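Local coordinates for putative uncharacterized protein ORP (Desulfovibrio gigas, PDB 2WFB) that probably holds a mixed molybdenum-copper sulphide cluster and belongs to the dinitrogenase iron-molybdenum cofactor family, its precise role being unsettled, at residues M4-T10 / G67-T73; K90-D94 / P113-N119. All blocks are in the same frame, centred on the assembly; numbering follows the deposited sequence.

Contact 1: M4-T10 / G67-T73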
loop_
_atom_site.group_PDB
_atom_site.type_symbol
_atom_site.label_atom_id
_atom_site.label_comp_id
_atom_site.label_asym_id
_atom_site.label_seq_id
_atom_site.Cartn_x
_atom_site.Cartn_y
_atom_site.Cartn_z
ATOM N N MET A 4 -5.854 7.663 9.148
ATOM C CA MET A 4 -4.575 8.169 8.644
ATOM C C MET A 4 -3.324 7.426 9.176
ATOM O O MET A 4 -2.358 7.213 8.429
ATOM C CB MET A 4 -4.492 9.681 8.901
ATOM C CG MET A 4 -3.201 10.307 8.473
ATOM S SD MET A 4 -3.038 10.421 6.697
ATOM C CE MET A 4 -1.542 11.421 6.636
ATOM N N GLN A 5 -3.367 7.015 10.436
ATOM C CA GLN A 5 -2.266 6.293 11.068
ATOM C C GLN A 5 -2.252 4.791 10.810
ATOM O O GLN A 5 -1.470 4.082 11.425
ATOM C CB GLN A 5 -2.241 6.549 12.572
ATOM C CG GLN A 5 -1.819 7.954 12.954
ATOM C CD GLN A 5 -1.890 8.191 14.462
ATOM O OE1 GLN A 5 -2.949 8.029 15.072
ATOM N NE2 GLN A 5 -0.759 8.564 15.064
ATOM N N ARG A 6 -3.123 4.302 9.919
ATOM C CA ARG A 6 -3.020 2.907 9.427
ATOM C C ARG A 6 -2.364 2.940 8.067
ATOM O O ARG A 6 -2.944 3.401 7.079
ATOM C CB ARG A 6 -4.372 2.194 9.311
ATOM C CG ARG A 6 -5.361 2.583 10.345
ATOM C CD ARG A 6 -5.460 1.606 11.489
ATOM N NE ARG A 6 -6.882 1.323 11.713
ATOM C CZ ARG A 6 -7.511 0.271 11.210
ATOM N NH1 ARG A 6 -6.827 -0.619 10.493
ATOM N NH2 ARG A 6 -8.808 0.103 11.429
ATOM N N ILE A 7 -1.128 2.480 8.056
ATOM C CA ILE A 7 -0.265 2.591 6.889
ATOM C C ILE A 7 -0.189 1.211 6.230
ATOM O O ILE A 7 0.267 0.274 6.853
ATOM C CB ILE A 7 1.139 3.063 7.291
ATOM C CG1 ILE A 7 1.055 4.382 8.087
ATOM C CG2 ILE A 7 2.008 3.169 6.032
ATOM C CD1 ILE A 7 2.340 4.788 8.816
ATOM N N ALA A 8 -0.680 1.100 4.992
ATOM C CA ALA A 8 -0.547 -0.125 4.223
ATOM C C ALA A 8 0.705 -0.052 3.345
ATOM O O ALA A 8 0.991 0.960 2.735
ATOM C CB ALA A 8 -1.772 -0.359 3.363
ATOM N N VAL A 9 1.457 -1.135 3.303
ATOM C CA VAL A 9 2.650 -1.174 2.482
ATOM C C VAL A 9 2.551 -2.437 1.635
ATOM O O VAL A 9 2.359 -3.513 2.188
ATOM C CB VAL A 9 3.939 -1.216 3.330
ATOM C CG1 VAL A 9 5.187 -1.152 2.424
ATOM C CG2 VAL A 9 3.991 -0.074 4.346
ATOM N N THR A 10 2.678 -2.301 0.307
ATOM C CA THR A 10 2.705 -3.472 -0.587
ATOM C C THR A 10 3.867 -4.394 -0.243
ATOM O O THR A 10 4.984 -3.944 -0.010
ATOM C CB THR A 10 2.751 -3.089 -2.067
ATOM O OG1 THR A 10 3.878 -2.231 -2.305
ATOM C CG2 THR A 10 1.477 -2.354 -2.460
ATOM N N GLY A 67 -9.438 -0.237 6.470
ATOM C CA GLY A 67 -9.382 1.105 7.049
ATOM C C GLY A 67 -8.058 1.854 6.909
ATOM O O GLY A 67 -7.774 2.770 7.682
ATOM N N ALA A 68 -7.253 1.478 5.918
ATOM C CA ALA A 68 -5.936 2.089 5.685
ATOM C C ALA A 68 -6.082 3.527 5.231
ATOM O O ALA A 68 -6.985 3.838 4.483
ATOM C CB ALA A 68 -5.155 1.282 4.623
ATOM N N GLY A 69 -5.199 4.417 5.668
ATOM C CA GLY A 69 -5.269 5.800 5.192
ATOM C C GLY A 69 -4.116 6.224 4.298
ATOM O O GLY A 69 -4.175 7.268 3.622
ATOM N N VAL A 70 -3.063 5.409 4.300
ATOM C CA VAL A 70 -1.849 5.660 3.518
ATOM C C VAL A 70 -1.487 4.338 2.856
ATOM O O VAL A 70 -1.623 3.281 3.473
ATOM C CB VAL A 70 -0.667 6.056 4.425
ATOM C CG1 VAL A 70 0.651 6.277 3.598
ATOM C CG2 VAL A 70 -0.992 7.314 5.225
ATOM N N LEU A 71 -1.041 4.405 1.609
ATOM C CA LEU A 71 -0.496 3.235 0.934
ATOM C C LEU A 71 0.911 3.565 0.433
ATOM O O LEU A 71 1.109 4.545 -0.296
ATOM C CB LEU A 71 -1.379 2.831 -0.245
ATOM C CG LEU A 71 -0.671 1.797 -1.132
ATOM C CD1 LEU A 71 -0.843 0.395 -0.555
ATOM C CD2 LEU A 71 -1.074 1.920 -2.567
ATOM N N LEU A 72 1.863 2.740 0.814
ATOM C CA LEU A 72 3.234 2.885 0.364
ATOM C C LEU A 72 3.586 1.745 -0.605
ATOM O O LEU A 72 3.354 0.581 -0.296
ATOM C CB LEU A 72 4.156 2.848 1.558
ATOM C CG LEU A 72 4.482 4.128 2.390
ATOM C CD1 LEU A 72 3.741 5.432 2.080
ATOM C CD2 LEU A 72 4.611 3.813 3.877
ATOM N N THR A 73 4.160 2.085 -1.760
ATOM C CA THR A 73 4.376 1.121 -2.841
ATOM C C THR A 73 5.476 1.574 -3.819
ATOM O O THR A 73 6.167 2.580 -3.578
ATOM C CB THR A 73 3.021 0.786 -3.621
ATOM O OG1 THR A 73 3.244 -0.333 -4.507
ATOM C CG2 THR A 73 2.463 1.993 -4.439
#
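Ile-7, Ala-8 and Val-9 pair with Val-70, Leu-71 and Leu-72 as the central parallel pair, first and fourth strands in chain order, of a ribonuclease H-like alpha/beta sheet; the axes of strands 6-10 and 68-72 are 4.6 Å apart at their closest and inclined by 22°. The backbone ladder is regular in its later half: Ala-8 N bonds to Val-70 O, Leu-72 N to Ala-8 O, and Thr-10 N to Leu-72 O at 3.0 Å. At the start, Arg-6 O receives a good bond from Gly-69 N (2.8 Å, 163° at the hydrogen) and a weak one from Val-70 N.

The packing is tightest on the face carrying Ile-7, Val-9, Val-70 and Leu-72. Leu-72 is nearly eclipsed about CB-CG (chi2 6°), which turns its CD2 methyl onto Ile-7 CG2 at 3.4 Å, a placement either strained or imprecise; CD2 also meets Val-9 CG2 at 4.0 Å. On the other face Ala-8 is small, and its CB meets Ala-68 CB and Leu-71 CD1. The far end closes with a hydroxyl pair, Thr-73 OG1 donating to Thr-10 OG1 at 3.0 Å; the latter is also bonded to Asp-21 O.

Toward solvent the grip slackens. The Met-4 side chain touches Val-70 CG2 through SD alone, at 4.0 Å, while the Met-4 carbonyl O lies nearer the same methyl. The Arg-6 guanidinium has Gly-67 O over the centre of one face, 4.3 Å above the plane, and its NH1 bonds weakly to Ser-66 O. Gly-67 itself, with positive phi, ends helix 55-66 in a Schellman motif.

Helix 100-108 covers the Ile-7 and Leu-72 face through Val-104, Phe-107 and Leu-108, helix 55-66 brings Leu-63 onto Ala-8 and Leu-71, and strand 29-34 flanks strand 6-10 on its remaining edge.

Contact 2: K90-D94 / P113-N119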
loop_
_atom_site.group_PDB
_atom_site.type_symbol
_atom_site.label_atom_id
_atom_site.label_comp_id
_atom_site.label_asym_id
_atom_site.label_seq_id
_atom_site.Cartn_x
_atom_site.Cartn_y
_atom_site.Cartn_z
ATOM N N LYS A 90 -3.934 8.199 0.938
ATOM C CA LYS A 90 -2.749 8.907 0.431
ATOM C C LYS A 90 -1.702 7.908 -0.059
ATOM O O LYS A 90 -1.489 6.879 0.563
ATOM C CB LYS A 90 -2.119 9.796 1.514
ATOM C CG LYS A 90 -2.781 11.135 1.702
ATOM C CD LYS A 90 -3.954 11.043 2.688
ATOM C CE LYS A 90 -4.773 12.359 2.755
ATOM N NZ LYS A 90 -6.256 12.075 2.559
ATOM N N VAL A 91 -1.062 8.228 -1.177
ATOM C CA VAL A 91 -0.174 7.292 -1.849
ATOM C C VAL A 91 1.253 7.797 -1.839
ATOM O O VAL A 91 1.501 8.956 -2.171
ATOM C CB VAL A 91 -0.626 7.033 -3.303
ATOM C CG1 VAL A 91 0.354 6.099 -4.017
ATOM C CG2 VAL A 91 -2.055 6.432 -3.306
ATOM N N GLY A 92 2.172 6.939 -1.406
ATOM C CA GLY A 92 3.616 7.189 -1.491
ATOM C C GLY A 92 4.141 6.241 -2.548
ATOM O O GLY A 92 3.778 5.075 -2.568
ATOM N N GLN A 93 4.962 6.739 -3.450
ATOM C CA GLN A 93 5.466 5.931 -4.573
ATOM C C GLN A 93 6.975 5.762 -4.497
ATOM O O GLN A 93 7.608 6.379 -3.636
ATOM C CB GLN A 93 5.065 6.563 -5.913
ATOM C CG GLN A 93 3.629 6.258 -6.276
ATOM C CD GLN A 93 3.068 7.173 -7.339
ATOM O OE1 GLN A 93 3.733 8.091 -7.802
ATOM N NE2 GLN A 93 1.833 6.937 -7.715
ATOM N N ASP A 94 7.525 4.906 -5.367
ATOM C CA ASP A 94 8.984 4.783 -5.606
ATOM C C ASP A 94 9.735 4.229 -4.412
ATOM O O ASP A 94 10.900 4.585 -4.182
ATOM C CB ASP A 94 9.608 6.127 -6.043
ATOM C CG ASP A 94 8.895 6.757 -7.255
ATOM O OD1 ASP A 94 8.724 6.075 -8.294
ATOM O OD2 ASP A 94 8.502 7.953 -7.165
ATOM N N PRO A 113 7.140 12.046 -0.317
ATOM C CA PRO A 113 6.148 12.946 -0.909
ATOM C C PRO A 113 4.875 12.193 -1.256
ATOM O O PRO A 113 4.957 11.073 -1.773
ATOM C CB PRO A 113 6.824 13.393 -2.194
ATOM C CG PRO A 113 8.285 13.157 -1.961
ATOM C CD PRO A 113 8.340 11.924 -1.154
ATOM N N MET A 114 3.703 12.742 -0.945
ATOM C CA MET A 114 2.490 12.070 -1.366
ATOM C C MET A 114 2.346 12.286 -2.875
ATOM O O MET A 114 2.609 13.374 -3.383
ATOM C CB MET A 114 1.272 12.494 -0.530
ATOM C CG MET A 114 1.343 12.044 0.974
ATOM S SD MET A 114 1.490 10.256 1.329
ATOM C CE MET A 114 3.251 9.969 1.300
ATOM N N ALA A 115 2.022 11.214 -3.597
ATOM C CA ALA A 115 1.946 11.279 -5.062
ATOM C C ALA A 115 0.692 11.993 -5.514
ATOM O O ALA A 115 -0.356 11.874 -4.871
ATOM C CB ALA A 115 1.993 9.894 -5.657
ATOM N N ALA A 116 0.812 12.725 -6.619
ATOM C CA ALA A 116 -0.294 13.480 -7.194
ATOM C C ALA A 116 -0.982 12.696 -8.295
ATOM O O ALA A 116 -2.130 12.976 -8.626
ATOM C CB ALA A 116 0.190 14.830 -7.720
ATOM N N GLY A 117 -0.292 11.698 -8.855
ATOM C CA GLY A 117 -0.882 10.887 -9.913
ATOM C C GLY A 117 -0.192 9.560 -10.052
ATOM O O GLY A 117 0.783 9.302 -9.352
ATOM N N PRO A 118 -0.698 8.690 -10.938
ATOM C CA PRO A 118 -0.059 7.389 -11.136
ATOM C C PRO A 118 1.348 7.558 -11.704
ATOM O O PRO A 118 1.638 8.565 -12.347
ATOM C CB PRO A 118 -0.935 6.718 -12.186
ATOM C CG PRO A 118 -1.666 7.802 -12.848
ATOM C CD PRO A 118 -1.820 8.912 -11.865
ATOM N N ASN A 119 2.226 6.600 -11.464
ATOM C CA ASN A 119 3.548 6.667 -12.076
ATOM C C ASN A 119 3.791 5.513 -13.041
ATOM O O ASN A 119 4.925 5.173 -13.311
ATOM C CB ASN A 119 4.648 6.714 -11.016
ATOM C CG ASN A 119 4.647 5.479 -10.115
ATOM O OD1 ASN A 119 3.675 4.725 -10.081
ATOM N ND2 ASN A 119 5.724 5.281 -9.388
HETATM O O HOH W 1 -1.770 10.833 -2.857
HETATM O O HOH W 2 5.592 9.367 -3.659
#
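The C-terminal tail, 113-119, runs past strand 90-92, one of the two edge strands of the sheet, and the turn that follows it, joined by a few direct bonds and two bridging waters. Ala-115 N points almost straight at Val-91 O, 2.7 Å away and 174° at the hydrogen. To either side of this bond a water links the backbones: one accepts from Val-91 N and donates to Ala-115 O, the other accepts from Gln-93 N and donates to Pro-113 O. In one of its modelled conformers Met-114 curls over the strand, SD near Lys-90 CB.

Beyond the strand, Gln-93 does most of the work. Its chain is extended beyond CG (chi2 163°), which carries the amide to the tail; Gln-93 NE2 donates to Gly-117 O at 3.1 Å, with the acceptor close to the amide plane. The Asn-119 side chain runs past it in the opposite direction, the two amides stacked with planes 5° apart, and Ala-115 CB sits 3.3 Å from Gln-93 OE1. Asn-119 ND2 gives Asp-94 OD1 a weak, bent bond; its stronger ties run to the 74-76 loop, ND2 to Gly-74 O and OD1 to Val-76 N.

The tail is therefore fixed mainly by uncharged amide and carbonyl groups, partly through water, with Asp-94 contributing little, so its attachment probably depends only modestly on ionisation.

Overall arrangement
From the N terminus, the chain first lays down strand 6-11, builds the antiparallel strands 29-34 and 40-44, and passes through helix 55-66 before strand 68-72 returns beside strand 6-11; contact 1 closes that long loop in the middle of the sheet. Helix 78-86 then leads to strand 90-92, which takes the edge next to strand 68-72, and helix 100-108 precedes the tail that closes contact 2. The two loops follow in series, neither nesting nor crossing. They meet through the sheet, where Leu-71 probably bonds with Lys-90 and Gly-92, so the C-terminal tail is tied, by way of the edge strand, to the buried core.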